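Local coordinates for protein sensory box histidine kinase/response regulator (Burkholderia thailandensis, PDB 3MR0) that probably acts as a sensor histidine kinase in a two-component phosphorelay, this chain being its PAS sensory domain, at residues 34-39 with 44-49; 74-79 with 110-115; 83-88 with 123-128; 87-90 with 94-97. One frame throughout, in Å; residues are numbered along the deposited sequence.

Interaction 1 (34-39 with 44-49); sequences LSPHFK and YEDHEL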
loop_
_atom_site.group_PDB
_atom_site.type_symbol
_atom_site.label_atom_id
_atom_site.label_comp_id
_atom_site.label_asym_id
_atom_site.label_seq_id
_atom_site.Cartn_x
_atom_site.Cartn_y
_atom_site.Cartn_z
ATOM N N LEU A 34 8.021 3.654 -8.788
ATOM C CA LEU A 34 8.146 3.821 -7.343
ATOM C C LEU A 34 8.962 5.069 -7.013
ATOM O O LEU A 34 10.047 5.272 -7.557
ATOM C CB LEU A 34 8.840 2.602 -6.709
ATOM C CG LEU A 34 8.679 1.205 -7.307
ATOM C CD1 LEU A 34 9.584 0.259 -6.596
ATOM C CD2 LEU A 34 7.241 0.766 -7.198
ATOM N N SER A 35 8.452 5.899 -6.116
ATOM C CA SER A 35 9.205 7.048 -5.703
ATOM C C SER A 35 10.346 6.576 -4.808
ATOM O O SER A 35 10.296 5.467 -4.245
ATOM C CB SER A 35 8.312 8.034 -4.972
ATOM O OG SER A 35 7.855 7.490 -3.748
ATOM N N PRO A 36 11.396 7.410 -4.672
ATOM C CA PRO A 36 12.468 7.038 -3.739
ATOM C C PRO A 36 11.910 6.680 -2.366
ATOM O O PRO A 36 12.356 5.661 -1.819
ATOM C CB PRO A 36 13.334 8.303 -3.676
ATOM C CG PRO A 36 13.116 8.961 -5.022
ATOM C CD PRO A 36 11.678 8.679 -5.382
ATOM N N HIS A 37 10.966 7.462 -1.821
ATOM C CA HIS A 37 10.428 7.115 -0.495
ATOM C C HIS A 37 9.584 5.825 -0.450
ATOM O O HIS A 37 9.530 5.147 0.583
ATOM C CB HIS A 37 9.730 8.261 0.266
ATOM C CG HIS A 37 9.683 8.010 1.746
ATOM N ND1 HIS A 37 10.814 8.023 2.538
ATOM C CD2 HIS A 37 8.666 7.648 2.564
ATOM C CE1 HIS A 37 10.490 7.722 3.784
ATOM N NE2 HIS A 37 9.191 7.496 3.830
ATOM N N PHE A 38 8.942 5.484 -1.560
ATOM C CA PHE A 38 8.304 4.189 -1.640
ATOM C C PHE A 38 9.378 3.133 -1.432
ATOM O O PHE A 38 9.223 2.234 -0.615
ATOM C CB PHE A 38 7.630 3.994 -2.993
ATOM C CG PHE A 38 6.851 2.726 -3.094
ATOM C CD1 PHE A 38 5.476 2.756 -3.183
ATOM C CD2 PHE A 38 7.497 1.495 -3.078
ATOM C CE1 PHE A 38 4.747 1.587 -3.269
ATOM C CE2 PHE A 38 6.775 0.305 -3.157
ATOM C CZ PHE A 38 5.400 0.347 -3.251
ATOM N N LYS A 39 10.468 3.222 -2.188
ATOM C CA LYS A 39 11.530 2.235 -2.040
ATOM C C LYS A 39 12.007 2.173 -0.595
ATOM O O LYS A 39 12.268 1.093 -0.044
ATOM C CB LYS A 39 12.699 2.543 -2.965
ATOM C CG LYS A 39 12.357 2.484 -4.439
ATOM C CD LYS A 39 13.616 2.697 -5.251
ATOM C CE LYS A 39 13.333 2.828 -6.724
ATOM N NZ LYS A 39 14.459 3.574 -7.335
ATOM N N TYR A 44 14.326 -0.332 1.264
ATOM C CA TYR A 44 15.355 -0.328 0.222
ATOM C C TYR A 44 15.859 1.064 -0.116
ATOM O O TYR A 44 15.072 1.985 -0.295
ATOM C CB TYR A 44 14.833 -0.971 -1.062
ATOM C CG TYR A 44 14.558 -2.460 -0.959
ATOM C CD1 TYR A 44 15.491 -3.397 -1.378
ATOM C CD2 TYR A 44 13.349 -2.921 -0.446
ATOM C CE1 TYR A 44 15.230 -4.749 -1.275
ATOM C CE2 TYR A 44 13.076 -4.272 -0.342
ATOM C CZ TYR A 44 14.021 -5.184 -0.751
ATOM O OH TYR A 44 13.732 -6.526 -0.635
ATOM N N GLU A 45 17.177 1.214 -0.217
ATOM C CA GLU A 45 17.737 2.467 -0.714
ATOM C C GLU A 45 17.383 2.657 -2.187
ATOM O O GLU A 45 17.145 1.693 -2.916
ATOM C CB GLU A 45 19.256 2.506 -0.546
ATOM C CG GLU A 45 19.725 2.638 0.878
ATOM C CD GLU A 45 19.119 3.843 1.611
ATOM O OE1 GLU A 45 18.833 4.880 0.974
ATOM O OE2 GLU A 45 18.944 3.749 2.845
ATOM N N ASP A 46 17.394 3.914 -2.626
ATOM C CA ASP A 46 16.986 4.293 -3.977
ATOM C C ASP A 46 17.638 3.410 -5.049
ATOM O O ASP A 46 17.001 2.998 -5.998
ATOM C CB ASP A 46 17.314 5.782 -4.186
ATOM C CG ASP A 46 16.688 6.368 -5.446
ATOM O OD1 ASP A 46 15.777 5.740 -6.046
ATOM O OD2 ASP A 46 17.111 7.484 -5.823
ATOM N N HIS A 47 18.913 3.105 -4.867
ATOM C CA HIS A 47 19.671 2.326 -5.841
ATOM C C HIS A 47 19.516 0.815 -5.701
ATOM O O HIS A 47 19.988 0.067 -6.555
ATOM C CB HIS A 47 21.166 2.666 -5.738
ATOM C CG HIS A 47 21.866 1.981 -4.599
ATOM N ND1 HIS A 47 22.083 2.590 -3.383
ATOM C CD2 HIS A 47 22.401 0.742 -4.498
ATOM C CE1 HIS A 47 22.725 1.756 -2.586
ATOM N NE2 HIS A 47 22.928 0.628 -3.237
ATOM N N GLU A 48 18.889 0.359 -4.619
ATOM C CA GLU A 48 18.702 -1.076 -4.396
ATOM C C GLU A 48 17.470 -1.658 -5.100
ATOM O O GLU A 48 17.130 -2.825 -4.913
ATOM C CB GLU A 48 18.636 -1.367 -2.906
ATOM C CG GLU A 48 19.896 -1.014 -2.185
ATOM C CD GLU A 48 19.725 -1.099 -0.698
ATOM O OE1 GLU A 48 18.698 -1.623 -0.250
ATOM O OE2 GLU A 48 20.613 -0.633 0.032
ATOM N N LEU A 49 16.810 -0.835 -5.901
ATOM C CA LEU A 49 15.686 -1.253 -6.721
ATOM C C LEU A 49 15.527 -0.183 -7.798
ATOM O O LEU A 49 15.680 1.007 -7.509
ATOM C CB LEU A 49 14.408 -1.329 -5.880
ATOM C CG LEU A 49 14.278 -2.364 -4.762
ATOM C CD1 LEU A 49 13.079 -2.058 -3.878
ATOM C CD2 LEU A 49 14.160 -3.750 -5.351
HETATM O O HOH W 1 14.940 4.708 -0.892
#
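Lys39 reaches out from helix 36-41 of this PAS domain and plugs its ammonium group into segment 44-49. NZ donates to Leu49 O at 2.8 Å and to Asp46 O at 2.9 Å, the second bond lying in the carbonyl plane on a lone pair. It also forms a salt bridge to Asp46 OD1 at 2.8 Å, and Asp51, two residues past Leu49, adds a second salt bridge. With CG beside the backbone N (chi1 -63°) and the chain extended from there, the ammonium arrives amid these oxygens, while CD packs against Leu49 CB at 4.2 Å. This gathering of oxygens probably keeps the lysine charged. Further out, Tyr44 N donates to Lys39 O at 2.8 Å, and one water donates to both Pro36 O and Tyr44 O. Leu49 CD1 lies 3.3 Å above one face of the Tyr44 ring, near its rim. Ser35 caps the helix N-terminus, its OG accepting from Phe38 N at 3.2 Å.

Interaction 2 (74-79 with 110-115); sequences AHLEHR and GEPYRM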
loop_
_atom_site.group_PDB
_atom_site.type_symbol
_atom_site.label_atom_id
_atom_site.label_comp_id
_atom_site.label_asym_id
_atom_site.label_seq_id
_atom_site.Cartn_x
_atom_site.Cartn_y
_atom_site.Cartn_z
ATOM N N ALA A 74 -12.469 -4.807 -6.412
ATOM C CA ALA A 74 -13.618 -3.966 -6.162
ATOM C C ALA A 74 -13.397 -2.569 -6.756
ATOM O O ALA A 74 -14.345 -1.918 -7.215
ATOM C CB ALA A 74 -13.898 -3.893 -4.668
ATOM N N HIS A 75 -12.147 -2.114 -6.745
ATOM C CA HIS A 75 -11.797 -0.810 -7.333
ATOM C C HIS A 75 -11.795 -0.877 -8.849
ATOM O O HIS A 75 -12.491 -0.112 -9.510
ATOM C CB HIS A 75 -10.440 -0.287 -6.840
ATOM C CG HIS A 75 -10.094 1.076 -7.366
ATOM N ND1 HIS A 75 -10.762 2.215 -6.974
ATOM C CD2 HIS A 75 -9.171 1.477 -8.271
ATOM C CE1 HIS A 75 -10.257 3.261 -7.603
ATOM N NE2 HIS A 75 -9.291 2.840 -8.399
ATOM N N LEU A 76 -11.009 -1.794 -9.401
ATOM C CA LEU A 76 -10.856 -1.862 -10.853
ATOM C C LEU A 76 -12.142 -2.251 -11.578
ATOM O O LEU A 76 -12.277 -1.983 -12.767
ATOM C CB LEU A 76 -9.721 -2.798 -11.263
ATOM C CG LEU A 76 -8.338 -2.349 -10.811
ATOM C CD1 LEU A 76 -7.266 -3.370 -11.236
ATOM C CD2 LEU A 76 -8.037 -0.948 -11.332
ATOM N N GLU A 77 -13.077 -2.878 -10.872
ATOM C CA GLU A 77 -14.319 -3.309 -11.496
ATOM C C GLU A 77 -15.544 -2.523 -11.087
ATOM O O GLU A 77 -16.403 -2.255 -11.910
ATOM C CB GLU A 77 -14.584 -4.779 -11.203
ATOM C CG GLU A 77 -13.690 -5.721 -11.951
ATOM C CD GLU A 77 -13.974 -7.151 -11.573
ATOM O OE1 GLU A 77 -15.032 -7.390 -10.967
ATOM O OE2 GLU A 77 -13.139 -8.031 -11.858
ATOM N N HIS A 78 -15.673 -2.192 -9.814
ATOM C CA HIS A 78 -16.904 -1.559 -9.375
ATOM C C HIS A 78 -16.646 -0.105 -9.106
ATOM O O HIS A 78 -17.552 0.655 -8.806
ATOM C CB HIS A 78 -17.473 -2.279 -8.166
ATOM C CG HIS A 78 -18.018 -3.630 -8.499
ATOM N ND1 HIS A 78 -17.546 -4.793 -7.931
ATOM C CD2 HIS A 78 -18.974 -4.010 -9.380
ATOM C CE1 HIS A 78 -18.201 -5.826 -8.425
ATOM N NE2 HIS A 78 -19.072 -5.379 -9.312
ATOM N N ARG A 79 -15.383 0.266 -9.263
ATOM C CA ARG A 79 -14.921 1.617 -8.993
ATOM C C ARG A 79 -14.821 1.927 -7.504
ATOM O O ARG A 79 -14.314 2.985 -7.133
ATOM C CB ARG A 79 -15.786 2.654 -9.712
ATOM C CG ARG A 79 -15.666 2.632 -11.229
ATOM C CD ARG A 79 -16.270 3.887 -11.764
ATOM N NE ARG A 79 -16.795 4.626 -10.632
ATOM C CZ ARG A 79 -16.909 5.944 -10.580
ATOM N NH1 ARG A 79 -17.382 6.510 -9.483
ATOM N NH2 ARG A 79 -16.540 6.686 -11.616
ATOM N N GLY A 110 -14.412 0.840 -20.070
ATOM C CA GLY A 110 -14.405 0.406 -18.682
ATOM C C GLY A 110 -13.143 -0.310 -18.180
ATOM O O GLY A 110 -13.140 -0.847 -17.067
ATOM N N GLU A 111 -12.073 -0.305 -18.986
ATOM C CA GLU A 111 -10.841 -1.023 -18.675
ATOM C C GLU A 111 -9.857 -0.081 -18.028
ATOM O O GLU A 111 -9.731 1.056 -18.472
ATOM C CB GLU A 111 -10.180 -1.525 -19.948
ATOM C CG GLU A 111 -10.913 -2.582 -20.752
ATOM C CD GLU A 111 -10.101 -2.992 -21.995
ATOM O OE1 GLU A 111 -10.715 -3.475 -22.983
ATOM O OE2 GLU A 111 -8.846 -2.828 -21.982
ATOM N N PRO A 112 -9.135 -0.551 -16.990
ATOM C CA PRO A 112 -8.101 0.292 -16.384
ATOM C C PRO A 112 -6.845 0.381 -17.269
ATOM O O PRO A 112 -6.377 -0.640 -17.769
ATOM C CB PRO A 112 -7.780 -0.431 -15.053
ATOM C CG PRO A 112 -8.834 -1.439 -14.861
ATOM C CD PRO A 112 -9.363 -1.785 -16.215
ATOM N N TYR A 113 -6.315 1.585 -17.461
ATOM C CA TYR A 113 -5.025 1.728 -18.123
ATOM C C TYR A 113 -3.981 2.311 -17.206
ATOM O O TYR A 113 -2.805 2.251 -17.512
ATOM C CB TYR A 113 -5.117 2.595 -19.381
ATOM C CG TYR A 113 -5.600 4.021 -19.151
ATOM C CD1 TYR A 113 -4.716 5.049 -18.841
ATOM C CD2 TYR A 113 -6.941 4.344 -19.289
ATOM C CE1 TYR A 113 -5.167 6.342 -18.656
ATOM C CE2 TYR A 113 -7.389 5.618 -19.103
ATOM C CZ TYR A 113 -6.509 6.608 -18.790
ATOM O OH TYR A 113 -7.005 7.870 -18.606
ATOM N N ARG A 114 -4.398 2.875 -16.077
ATOM C CA ARG A 114 -3.453 3.481 -15.149
ATOM C C ARG A 114 -4.058 3.473 -13.765
ATOM O O ARG A 114 -5.253 3.368 -13.635
ATOM C CB ARG A 114 -3.132 4.926 -15.578
ATOM C CG ARG A 114 -1.989 5.592 -14.832
ATOM C CD ARG A 114 -1.779 6.999 -15.319
ATOM N NE ARG A 114 -0.620 7.623 -14.692
ATOM C CZ ARG A 114 -0.190 8.849 -14.974
ATOM N NH1 ARG A 114 -0.823 9.587 -15.873
ATOM N NH2 ARG A 114 0.873 9.338 -14.358
HETATM N N MSE A 115 -3.218 3.568 -12.738
HETATM C CA MSE A 115 -3.675 3.766 -11.352
HETATM C C MSE A 115 -2.548 4.442 -10.525
HETATM O O MSE A 115 -1.401 3.993 -10.525
HETATM C CB MSE A 115 -4.121 2.432 -10.734
HETATM C CG MSE A 115 -4.833 2.579 -9.399
HETATM SE SE MSE A 115 -5.166 0.856 -8.527
HETATM C CE MSE A 115 -6.093 1.465 -6.923
HETATM O O HOH W 2 -12.840 -2.295 -15.110
#
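His75 meets the selenomethionine Met115 from the opposite direction, helix 65-78 packing here on strand 112-121 of the PAS sheet. Its CG lies anti to the backbone N (chi1 -177°), which carries the imidazole to the strand, where CD2 touches Met115 CE at 3.4 Å. The selenium stands 5.0 Å from the centroid of the His75 ring and 62° off its normal, so the approach is oblique. Both ring nitrogens are taken: ND1 donates to Asp80 O, and NE2 accepts from Ala104 N of the neighbouring strand. One residue on, Leu76 lays CD2 against Pro112 CG at 3.7 Å, with CB of the same leucine 3.9 Å from that CG, and CD2 also lies 4.4 Å from Met115 SE. Leu76 O bonds Trp106 NE1. No direct hydrogen bond joins the two segments; what holds them is apolar packing, with the histidine's polar atoms turned to other partners, which implies a contact governed by shape more than by bond direction.

Interaction 3 (83-88 with 123-128); sequences DVEYRV and TDRKRD. With SO4 (sulfate ion), chain C.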
loop_
_atom_site.group_PDB
_atom_site.type_symbol
_atom_site.label_atom_id
_atom_site.label_comp_id
_atom_site.label_asym_id
_atom_site.label_seq_id
_atom_site.Cartn_x
_atom_site.Cartn_y
_atom_site.Cartn_z
ATOM N N ASP A 83 -8.488 1.898 -0.546
ATOM C CA ASP A 83 -7.852 2.431 0.656
ATOM C C ASP A 83 -7.747 1.317 1.683
ATOM O O ASP A 83 -8.680 1.054 2.432
ATOM C CB ASP A 83 -8.678 3.597 1.212
ATOM C CG ASP A 83 -8.003 4.296 2.369
ATOM O OD1 ASP A 83 -7.255 3.644 3.116
ATOM O OD2 ASP A 83 -8.235 5.508 2.532
ATOM N N VAL A 84 -6.618 0.637 1.709
ATOM C CA VAL A 84 -6.522 -0.531 2.561
ATOM C C VAL A 84 -5.307 -0.417 3.451
ATOM O O VAL A 84 -4.383 0.331 3.145
ATOM C CB VAL A 84 -6.445 -1.852 1.736
ATOM C CG1 VAL A 84 -7.786 -2.196 1.163
ATOM C CG2 VAL A 84 -5.379 -1.760 0.624
ATOM N N GLU A 85 -5.314 -1.160 4.547
ATOM C CA GLU A 85 -4.132 -1.298 5.351
ATOM C C GLU A 85 -3.728 -2.752 5.359
ATOM O O GLU A 85 -4.565 -3.643 5.483
ATOM C CB GLU A 85 -4.372 -0.741 6.755
ATOM C CG GLU A 85 -4.630 0.765 6.715
ATOM C CD GLU A 85 -4.720 1.414 8.087
ATOM O OE1 GLU A 85 -4.982 0.707 9.082
ATOM O OE2 GLU A 85 -4.520 2.647 8.151
ATOM N N TYR A 86 -2.438 -3.006 5.193
ATOM C CA TYR A 86 -1.957 -4.382 5.185
ATOM C C TYR A 86 -0.462 -4.514 5.462
ATOM O O TYR A 86 0.251 -3.519 5.521
ATOM C CB TYR A 86 -2.331 -5.078 3.875
ATOM C CG TYR A 86 -1.731 -4.489 2.612
ATOM C CD1 TYR A 86 -0.529 -4.979 2.085
ATOM C CD2 TYR A 86 -2.394 -3.495 1.918
ATOM C CE1 TYR A 86 -0.003 -4.472 0.916
ATOM C CE2 TYR A 86 -1.887 -2.982 0.750
ATOM C CZ TYR A 86 -0.694 -3.475 0.247
ATOM O OH TYR A 86 -0.211 -2.955 -0.935
ATOM N N ARG A 87 -0.001 -5.751 5.637
ATOM C CA ARG A 87 1.388 -6.012 5.951
ATOM C C ARG A 87 2.159 -6.389 4.702
ATOM O O ARG A 87 1.681 -7.180 3.882
ATOM C CB ARG A 87 1.510 -7.128 7.002
ATOM C CG ARG A 87 1.139 -6.706 8.420
ATOM C CD ARG A 87 0.694 -7.889 9.234
ATOM N NE ARG A 87 -0.503 -8.490 8.654
ATOM C CZ ARG A 87 -1.200 -9.481 9.205
ATOM N NH1 ARG A 87 -0.820 -9.993 10.373
ATOM N NH2 ARG A 87 -2.279 -9.955 8.592
ATOM N N VAL A 88 3.353 -5.808 4.572
ATOM C CA VAL A 88 4.312 -6.145 3.522
ATOM C C VAL A 88 5.669 -6.523 4.113
ATOM O O VAL A 88 6.103 -5.961 5.122
ATOM C CB VAL A 88 4.530 -5.008 2.494
ATOM C CG1 VAL A 88 3.308 -4.827 1.628
ATOM C CG2 VAL A 88 4.932 -3.718 3.167
ATOM N N THR A 123 2.865 1.303 10.876
ATOM C CA THR A 123 3.165 0.197 11.762
ATOM C C THR A 123 2.903 0.526 13.208
ATOM O O THR A 123 2.214 -0.229 13.884
ATOM C CB THR A 123 4.621 -0.314 11.595
ATOM O OG1 THR A 123 4.841 -0.664 10.226
ATOM C CG2 THR A 123 4.863 -1.545 12.453
ATOM N N ASP A 124 3.452 1.644 13.680
ATOM C CA ASP A 124 3.368 2.025 15.104
ATOM C C ASP A 124 1.958 2.252 15.609
ATOM O O ASP A 124 1.648 1.902 16.742
ATOM C CB ASP A 124 4.238 3.248 15.408
ATOM C CG ASP A 124 5.682 2.880 15.601
ATOM O OD1 ASP A 124 5.955 1.669 15.692
ATOM O OD2 ASP A 124 6.539 3.791 15.663
ATOM N N ARG A 125 1.110 2.858 14.788
ATOM C CA ARG A 125 -0.295 2.960 15.143
ATOM C C ARG A 125 -0.908 1.577 15.257
ATOM O O ARG A 125 -1.657 1.325 16.189
ATOM C CB ARG A 125 -1.103 3.780 14.137
ATOM C CG ARG A 125 -2.610 3.581 14.341
ATOM C CD ARG A 125 -3.435 4.669 13.699
ATOM N NE ARG A 125 -3.064 4.868 12.305
ATOM C CZ ARG A 125 -3.563 4.176 11.292
ATOM N NH1 ARG A 125 -4.468 3.233 11.508
ATOM N NH2 ARG A 125 -3.152 4.425 10.067
ATOM N N LYS A 126 -0.588 0.683 14.316
ATOM C CA LYS A 126 -1.180 -0.662 14.313
ATOM C C LYS A 126 -0.714 -1.487 15.525
ATOM O O LYS A 126 -1.480 -2.318 16.051
ATOM C CB LYS A 126 -0.943 -1.391 12.975
ATOM C CG LYS A 126 -1.581 -0.728 11.750
ATOM C CD LYS A 126 -3.080 -0.839 11.739
ATOM C CE LYS A 126 -3.511 -2.256 11.857
ATOM N NZ LYS A 126 -5.006 -2.342 11.847
ATOM N N ARG A 127 0.522 -1.236 15.962
ATOM C CA ARG A 127 1.090 -1.844 17.173
ATOM C C ARG A 127 0.292 -1.452 18.407
ATOM O O ARG A 127 -0.045 -2.297 19.232
ATOM C CB ARG A 127 2.567 -1.430 17.364
ATOM C CG ARG A 127 3.569 -2.067 16.377
ATOM C CD ARG A 127 4.916 -1.319 16.361
ATOM N NE ARG A 127 5.985 -2.091 15.702
ATOM C CZ ARG A 127 7.095 -1.571 15.170
ATOM N NH1 ARG A 127 7.314 -0.266 15.195
ATOM N NH2 ARG A 127 7.989 -2.362 14.593
ATOM N N ASP A 128 0.009 -0.159 18.537
ATOM C CA ASP A 128 -0.706 0.368 19.710
ATOM C C ASP A 128 -2.215 0.009 19.719
ATOM O O ASP A 128 -2.803 -0.278 20.761
ATOM C CB ASP A 128 -0.444 1.880 19.879
ATOM C CG ASP A 128 0.988 2.177 20.301
ATOM O OD1 ASP A 128 1.686 1.265 20.802
ATOM O OD2 ASP A 128 1.435 3.327 20.133
HETATM S S SO4 C . -0.353 7.297 11.210
HETATM O O1 SO4 C . -0.897 7.212 12.559
HETATM O O2 SO4 C . 1.022 6.830 11.160
HETATM O O3 SO4 C . -1.162 6.468 10.344
HETATM O O4 SO4 C . -0.381 8.662 10.705
#
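Glu85 of strand 82-89 and Arg125 of helix 123-140 form the close part of this contact, their side chains crossing at about a right angle. Arg125 NH2 donates to Glu85 OE2 at 3.0 Å with a nearly straight N-H...O angle of 165°. The acceptor lies in the guanidinium plane but is met on its syn side, 26° out of the carboxylate plane. Arg125 NH1 adds a weak bond to the same oxygen at 3.4 Å. A bend at chi3 (51°) turns the guanidinium so that another part of its edge faces a sulfate, probably from the crystallisation liquor: NH2 reaches O3 at 2.9 Å, and NE bonds both O3 and O1. The two anions take adjacent edges of the guanidinium, with NH2 serving both, and probably help fix its rotation. The looser side belongs to Lys126, whose CD lies 3.6 Å from Glu85 OE1 while NZ stays 4.1 Å from it, beyond a salt bridge; that ammonium also makes a cation-pi contact with Trp97. This is a surface bridge between an edge strand of the PAS sheet and the C-terminal helix, consistent with the helical connectors that follow PAS domains in sensor kinases.

Interaction 4 (87-90 with 94-97); sequences RVRT and DFRW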
loop_
_atom_site.group_PDB
_atom_site.type_symbol
_atom_site.label_atom_id
_atom_site.label_comp_id
_atom_site.label_asym_id
_atom_site.label_seq_id
_atom_site.Cartn_x
_atom_site.Cartn_y
_atom_site.Cartn_z
ATOM N N ARG A 87 -0.001 -5.751 5.637
ATOM C CA ARG A 87 1.388 -6.012 5.951
ATOM C C ARG A 87 2.159 -6.389 4.702
ATOM O O ARG A 87 1.681 -7.180 3.882
ATOM C CB ARG A 87 1.510 -7.128 7.002
ATOM C CG ARG A 87 1.139 -6.706 8.420
ATOM C CD ARG A 87 0.694 -7.889 9.234
ATOM N NE ARG A 87 -0.503 -8.490 8.654
ATOM C CZ ARG A 87 -1.200 -9.481 9.205
ATOM N NH1 ARG A 87 -0.820 -9.993 10.373
ATOM N NH2 ARG A 87 -2.279 -9.955 8.592
ATOM N N VAL A 88 3.353 -5.808 4.572
ATOM C CA VAL A 88 4.312 -6.145 3.522
ATOM C C VAL A 88 5.669 -6.523 4.113
ATOM O O VAL A 88 6.103 -5.961 5.122
ATOM C CB VAL A 88 4.530 -5.008 2.494
ATOM C CG1 VAL A 88 3.308 -4.827 1.628
ATOM C CG2 VAL A 88 4.932 -3.718 3.167
ATOM N N ARG A 89 6.322 -7.497 3.482
ATOM C CA ARG A 89 7.647 -7.939 3.884
ATOM C C ARG A 89 8.692 -6.968 3.329
ATOM O O ARG A 89 8.820 -6.784 2.112
ATOM C CB ARG A 89 7.905 -9.373 3.389
ATOM C CG ARG A 89 9.091 -10.061 4.047
ATOM C CD ARG A 89 9.281 -11.485 3.539
ATOM N NE ARG A 89 8.400 -12.467 4.180
ATOM C CZ ARG A 89 8.727 -13.193 5.249
ATOM N NH1 ARG A 89 9.915 -13.038 5.818
ATOM N NH2 ARG A 89 7.865 -14.072 5.752
ATOM N N THR A 90 9.422 -6.329 4.233
ATOM C CA THR A 90 10.451 -5.365 3.855
ATOM C C THR A 90 11.753 -6.069 3.406
ATOM O O THR A 90 11.880 -7.294 3.493
ATOM C CB THR A 90 10.706 -4.387 5.007
ATOM O OG1 THR A 90 11.135 -5.108 6.158
ATOM C CG2 THR A 90 9.423 -3.658 5.361
ATOM N N ASP A 94 11.419 -8.399 7.343
ATOM C CA ASP A 94 10.550 -7.982 8.467
ATOM C C ASP A 94 9.275 -7.274 7.979
ATOM O O ASP A 94 9.309 -6.472 7.039
ATOM C CB ASP A 94 11.305 -7.067 9.443
ATOM C CG ASP A 94 11.536 -7.713 10.814
ATOM O OD1 ASP A 94 11.207 -8.901 11.011
ATOM O OD2 ASP A 94 12.061 -7.022 11.704
ATOM N N PHE A 95 8.151 -7.563 8.625
ATOM C CA PHE A 95 6.887 -7.014 8.167
ATOM C C PHE A 95 6.617 -5.648 8.740
ATOM O O PHE A 95 6.891 -5.393 9.905
ATOM C CB PHE A 95 5.736 -7.976 8.471
ATOM C CG PHE A 95 5.721 -9.178 7.573
ATOM C CD1 PHE A 95 6.347 -10.354 7.955
ATOM C CD2 PHE A 95 5.114 -9.116 6.336
ATOM C CE1 PHE A 95 6.358 -11.469 7.108
ATOM C CE2 PHE A 95 5.109 -10.200 5.497
ATOM C CZ PHE A 95 5.741 -11.391 5.879
ATOM N N ARG A 96 6.090 -4.761 7.906
ATOM C CA ARG A 96 5.557 -3.491 8.374
ATOM C C ARG A 96 4.115 -3.341 7.879
ATOM O O ARG A 96 3.721 -3.960 6.893
ATOM C CB ARG A 96 6.400 -2.318 7.849
ATOM C CG ARG A 96 7.911 -2.437 8.075
ATOM C CD ARG A 96 8.362 -2.180 9.538
ATOM N NE ARG A 96 8.144 -0.794 9.973
ATOM C CZ ARG A 96 8.558 -0.273 11.129
ATOM N NH1 ARG A 96 8.279 1.000 11.406
ATOM N NH2 ARG A 96 9.253 -1.009 11.999
ATOM N N TRP A 97 3.324 -2.517 8.549
ATOM C CA TRP A 97 2.006 -2.189 8.044
ATOM C C TRP A 97 2.111 -0.938 7.193
ATOM O O TRP A 97 2.804 0.004 7.552
ATOM C CB TRP A 97 1.023 -1.903 9.173
ATOM C CG TRP A 97 0.583 -3.103 9.932
ATOM C CD1 TRP A 97 1.235 -3.707 10.969
ATOM C CD2 TRP A 97 -0.628 -3.830 9.737
ATOM N NE1 TRP A 97 0.508 -4.783 11.420
ATOM C CE2 TRP A 97 -0.645 -4.878 10.678
ATOM C CE3 TRP A 97 -1.696 -3.714 8.843
ATOM C CZ2 TRP A 97 -1.701 -5.790 10.761
ATOM C CZ3 TRP A 97 -2.743 -4.634 8.932
ATOM C CH2 TRP A 97 -2.736 -5.643 9.886
#
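Arg87 and Trp97 lie side by side and point the same way, the guanidinium and indole planes only 12° apart. Arg87 CG sits over the centre of the indole face, 3.5 Å from the centroid of the five-membered ring, a CH-pi contact, and CD and NE run on above its CZ2 rim. The bend at chi3 (-62°) turns the guanidinium end, whose NH2 is held in a salt bridge by Asp64. Arg89 and Phe95, on the same sheet face, meet differently: in one of two modelled Arg89 conformers the planes stand 70° apart, with Phe95 CE1 over a face of the guanidinium, a pose doubtful as a fixed one. Phe95 also stacks with His61. The opposite face carries Val88 and Arg96, whose backbones exchange two 3.0 Å bonds, Val88 N to Arg96 O and Arg96 N to Val88 O. At the turn Thr90 N donates to Asp94 O at 2.8 Å. Arg87, Phe95 and Trp97 line a site occupied in the crystal by a polyether, probably from the crystallisation liquor; Val88 belongs to a second such pocket. Alternating non-hydrogen-bonded and hydrogen-bonded pairs make this the end of an antiparallel beta hairpin, 82-89 with 95-106, in the PAS sheet.

Overall arrangement
All four contacts belong to one PAS domain built round an antiparallel sheet. Interaction 1 comes first along the chain and closes before the others open. Interactions 2 and 3 alternate their segments, while interaction 4 falls between the two segments of interaction 2. Interactions 3 and 4 lie closest, with centres about 9 Å apart; they share Arg87 and Val88 of strand 82-89 and meet where Thr123 OG1 approaches Trp97 N. Interaction 2 lies on the other side of the chain's centre from both, its centre about 25 Å from that of interaction 3, but reaches the same sheet. Hairpin end and C-terminal helix are thus in direct contact, as might suit signalling toward the kinase part.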